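Local coordinates for ERPC (Borrelia burgdorferi, PDB 4BXM), which probably binds the complement regulator factor H at the spirochaete surface as an outer surface lipoprotein, at residues E120-F125 with E144-L149. Numbering follows the deposited sequence.
Sequences EKIDDF and EYAILL
Glu120 and Glu144 face each other across strand 125-134, which lies between strands 114-122 and 142-148 in the antiparallel sheet; no hydrogen bond passes directly between the two segments, and the pairs Glu120–Glu144 and Ile122–Ala146 reach over the middle strand. Glu120 OE2 comes within 3.7 Å of Glu144 OE2, the carboxylate planes only 13° apart. One water donates to both oxygens, at 2.8 Å from Glu120 OE2 and 2.7 Å from Glu144 OE2, and Thr129 OG1 of the middle strand also hydrogen-bonds Glu120 OE2; these bonds probably ease the like-charge repulsion. Two residues on, the CD1 methyl of Ile122 packs on Ala146 CB at 4.1 Å, where Trp35 touches both side chains. CG1 stands anti to the carbonyl carbon (chi1 -46°), and the extended chi2 of 176° carries CD1 out to Ala146. Ile122 also starts a type I' turn to Phe125, which links strands 114-122 and 125-134 as a hairpin: Ile122 N donates to Phe125 O at 2.9 Å, and Phe125 N returns a longer bond to Ile122 O at 3.2 Å. Phe125 begins the middle strand and meets Leu148, the N-cap residue of helix 149-156. There Leu148 CD1 lies oblique to the Phe125 ring and comes to 3.9 Å from Phe125 CB.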
ATOM      1  N   GLU A 120       0.661  -8.947 -11.625  1.00 32.40           N
ATOM      2  CA  GLU A 120       1.683  -9.976 -11.810  1.00 37.41           C
ATOM      3  C   GLU A 120       1.328 -11.261 -11.056  1.00 42.25           C
ATOM      4  O   GLU A 120       0.660 -11.233 -10.031  1.00 47.62           O
ATOM      5  CB  GLU A 120       3.041  -9.462 -11.354  1.00 38.41           C
ATOM      6  CG  GLU A 120       3.501  -8.272 -12.167  1.00 37.59           C
ATOM      7  CD  GLU A 120       4.936  -7.920 -11.943  1.00 44.54           C
ATOM      8  OE1 GLU A 120       5.804  -8.529 -12.621  1.00 39.00           O
ATOM      9  OE2 GLU A 120       5.179  -7.027 -11.081  1.00 45.75           O
ATOM     10  N   LYS A 121       1.796 -12.374 -11.585  1.00 42.21           N
ATOM     11  CA  LYS A 121       1.617 -13.713 -10.995  1.00 43.23           C
ATOM     12  C   LYS A 121       2.724 -14.057 -10.036  1.00 45.26           C
ATOM     13  O   LYS A 121       3.875 -13.866 -10.351  1.00 60.41           O
ATOM     14  CB  LYS A 121       1.639 -14.738 -12.090  1.00 47.11           C
ATOM     15  CG  LYS A 121       0.328 -14.895 -12.820  1.00 54.66           C
ATOM     16  CD  LYS A 121       0.197 -16.293 -13.442  1.00 59.24           C
ATOM     17  CE  LYS A 121      -1.251 -16.760 -13.553  1.00 63.16           C
ATOM     18  NZ  LYS A 121      -2.116 -15.758 -14.230  1.00 65.65           N
ATOM     19  N   ILE A 122       2.396 -14.532  -8.849  1.00 44.01           N
ATOM     20  CA  ILE A 122       3.398 -15.052  -7.934  1.00 48.94           C
ATOM     21  C   ILE A 122       2.857 -16.400  -7.444  1.00 53.08           C
ATOM     22  O   ILE A 122       1.807 -16.437  -6.769  1.00 44.69           O
ATOM     23  CB  ILE A 122       3.588 -14.180  -6.693  1.00 45.80           C
ATOM     24  CG1 ILE A 122       3.703 -12.693  -7.043  1.00 49.65           C
ATOM     25  CG2 ILE A 122       4.839 -14.605  -5.943  1.00 46.90           C
ATOM     26  CD1 ILE A 122       3.802 -11.798  -5.813  1.00 44.29           C
ATOM     27  N   ASP A 123       3.563 -17.495  -7.772  1.00 59.66           N
ATOM     28  CA  ASP A 123       3.149 -18.865  -7.350  1.00 57.64           C
ATOM     29  C   ASP A 123       1.724 -19.090  -7.799  1.00 51.79           C
ATOM     30  O   ASP A 123       0.856 -19.495  -7.031  1.00 47.05           O
ATOM     31  CB  ASP A 123       3.215 -19.043  -5.823  1.00 64.79           C
ATOM     32  CG  ASP A 123       4.627 -18.893  -5.269  1.00 63.74           C
ATOM     33  OD1 ASP A 123       5.585 -19.041  -6.065  1.00 58.23           O
ATOM     34  OD2 ASP A 123       4.772 -18.614  -4.046  1.00 63.84           O
ATOM     35  N   ASP A 124       1.474 -18.712  -9.039  1.00 50.78           N
ATOM     36  CA  ASP A 124       0.186 -18.977  -9.695  1.00 60.78           C
ATOM     37  C   ASP A 124      -1.013 -18.071  -9.365  1.00 60.92           C
ATOM     38  O   ASP A 124      -2.036 -18.110 -10.089  1.00 59.06           O
ATOM     39  CB  ASP A 124      -0.258 -20.428  -9.499  1.00 65.01           C
ATOM     40  CG  ASP A 124      -0.812 -21.013 -10.763  1.00 70.47           C
ATOM     41  OD1 ASP A 124      -0.007 -21.189 -11.700  1.00 80.65           O
ATOM     42  OD2 ASP A 124      -2.032 -21.263 -10.840  1.00 65.36           O
ATOM     43  N   PHE A 125      -0.896 -17.251  -8.314  1.00 52.84           N
ATOM     44  CA  PHE A 125      -1.952 -16.287  -7.971  1.00 45.36           C
ATOM     45  C   PHE A 125      -1.613 -14.857  -8.502  1.00 41.52           C
ATOM     46  O   PHE A 125      -0.459 -14.446  -8.503  1.00 33.21           O
ATOM     47  CB  PHE A 125      -2.147 -16.275  -6.470  1.00 50.81           C
ATOM     48  CG  PHE A 125      -2.858 -17.489  -5.954  1.00 61.65           C
ATOM     49  CD1 PHE A 125      -2.141 -18.661  -5.650  1.00 61.68           C
ATOM     50  CD2 PHE A 125      -4.246 -17.482  -5.794  1.00 63.41           C
ATOM     51  CE1 PHE A 125      -2.794 -19.794  -5.175  1.00 62.06           C
ATOM     52  CE2 PHE A 125      -4.905 -18.610  -5.319  1.00 64.51           C
ATOM     53  CZ  PHE A 125      -4.179 -19.770  -5.011  1.00 62.71           C
ATOM     54  N   GLU A 144       9.344  -3.078  -3.176  1.00 35.25           N
ATOM     55  CA  GLU A 144       8.231  -3.403  -4.034  1.00 30.34           C
ATOM     56  C   GLU A 144       7.167  -4.072  -3.178  1.00 31.88           C
ATOM     57  O   GLU A 144       7.493  -4.803  -2.241  1.00 29.18           O
ATOM     58  CB  GLU A 144       8.678  -4.311  -5.165  1.00 31.94           C
ATOM     59  CG  GLU A 144       7.640  -4.480  -6.278  1.00 34.98           C
ATOM     60  CD  GLU A 144       8.008  -5.551  -7.295  1.00 40.78           C
ATOM     61  OE1 GLU A 144       9.219  -5.875  -7.361  1.00 40.77           O
ATOM     62  OE2 GLU A 144       7.105  -6.058  -8.038  1.00 38.76           O
ATOM     63  N   TYR A 145       5.903  -3.843  -3.493  1.00 26.18           N
ATOM     64  CA  TYR A 145       4.843  -4.333  -2.645  1.00 26.29           C
ATOM     65  C   TYR A 145       3.942  -5.183  -3.502  1.00 27.14           C
ATOM     66  O   TYR A 145       3.805  -4.925  -4.676  1.00 27.83           O
ATOM     67  CB  TYR A 145       4.014  -3.205  -1.950  1.00 23.93           C
ATOM     68  CG  TYR A 145       4.767  -2.483  -0.879  1.00 25.29           C
ATOM     69  CD1 TYR A 145       4.810  -2.980   0.411  1.00 24.51           C
ATOM     70  CD2 TYR A 145       5.426  -1.308  -1.136  1.00 23.80           C
ATOM     71  CE1 TYR A 145       5.542  -2.349   1.402  1.00 25.24           C
ATOM     72  CE2 TYR A 145       6.092  -0.643  -0.144  1.00 22.83           C
ATOM     73  CZ  TYR A 145       6.150  -1.158   1.133  1.00 23.02           C
ATOM     74  OH  TYR A 145       6.880  -0.575   2.157  1.00 22.93           O
ATOM     75  N   ALA A 146       3.275  -6.155  -2.874  1.00 29.01           N
ATOM     76  CA  ALA A 146       2.215  -6.932  -3.546  1.00 30.46           C
ATOM     77  C   ALA A 146       1.049  -7.282  -2.649  1.00 27.31           C
ATOM     78  O   ALA A 146       1.180  -7.500  -1.418  1.00 26.76           O
ATOM     79  CB  ALA A 146       2.789  -8.193  -4.189  1.00 31.30           C
ATOM     80  N   ILE A 147      -0.103  -7.304  -3.284  1.00 26.65           N
ATOM     81  CA  ILE A 147      -1.373  -7.544  -2.598  1.00 28.46           C
ATOM     82  C   ILE A 147      -2.216  -8.430  -3.486  1.00 24.55           C
ATOM     83  O   ILE A 147      -2.387  -8.153  -4.665  1.00 25.41           O
ATOM     84  CB  ILE A 147      -2.215  -6.244  -2.390  1.00 25.31           C
ATOM     85  CG1 ILE A 147      -1.524  -5.321  -1.412  1.00 28.65           C
ATOM     86  CG2 ILE A 147      -3.583  -6.629  -1.879  1.00 29.50           C
ATOM     87  CD1 ILE A 147      -1.897  -3.850  -1.459  1.00 29.28           C
ATOM     88  N   LEU A 148      -2.872  -9.415  -2.911  1.00 25.45           N
ATOM     89  CA  LEU A 148      -3.702 -10.285  -3.730  1.00 27.02           C
ATOM     90  C   LEU A 148      -4.789  -9.568  -4.528  1.00 24.91           C
ATOM     91  O   LEU A 148      -5.594  -8.805  -4.042  1.00 26.25           O
ATOM     92  CB  LEU A 148      -4.311 -11.406  -2.851  1.00 32.18           C
ATOM     93  CG  LEU A 148      -4.869 -12.638  -3.549  1.00 39.15           C
ATOM     94  CD1 LEU A 148      -3.774 -13.382  -4.331  1.00 41.82           C
ATOM     95  CD2 LEU A 148      -5.470 -13.548  -2.478  1.00 38.28           C
ATOM     96  N   LEU A 149      -4.827  -9.834  -5.800  1.00 26.35           N
ATOM     97  CA  LEU A 149      -5.706  -9.114  -6.683  1.00 29.56           C
ATOM     98  C   LEU A 149      -7.174  -9.328  -6.360  1.00 35.31           C
ATOM     99  O   LEU A 149      -7.991  -8.386  -6.467  1.00 26.05           O
ATOM    100  CB  LEU A 149      -5.413  -9.512  -8.134  1.00 31.91           C
ATOM    101  CG  LEU A 149      -6.451  -8.976  -9.125  1.00 32.70           C
ATOM    102  CD1 LEU A 149      -6.502  -7.462  -9.157  1.00 32.63           C
ATOM    103  CD2 LEU A 149      -6.102  -9.531 -10.480  1.00 33.50           C
TER
HETATM  104  O   HOH W   1       7.265  -8.254  -9.614  1.00 48.12           O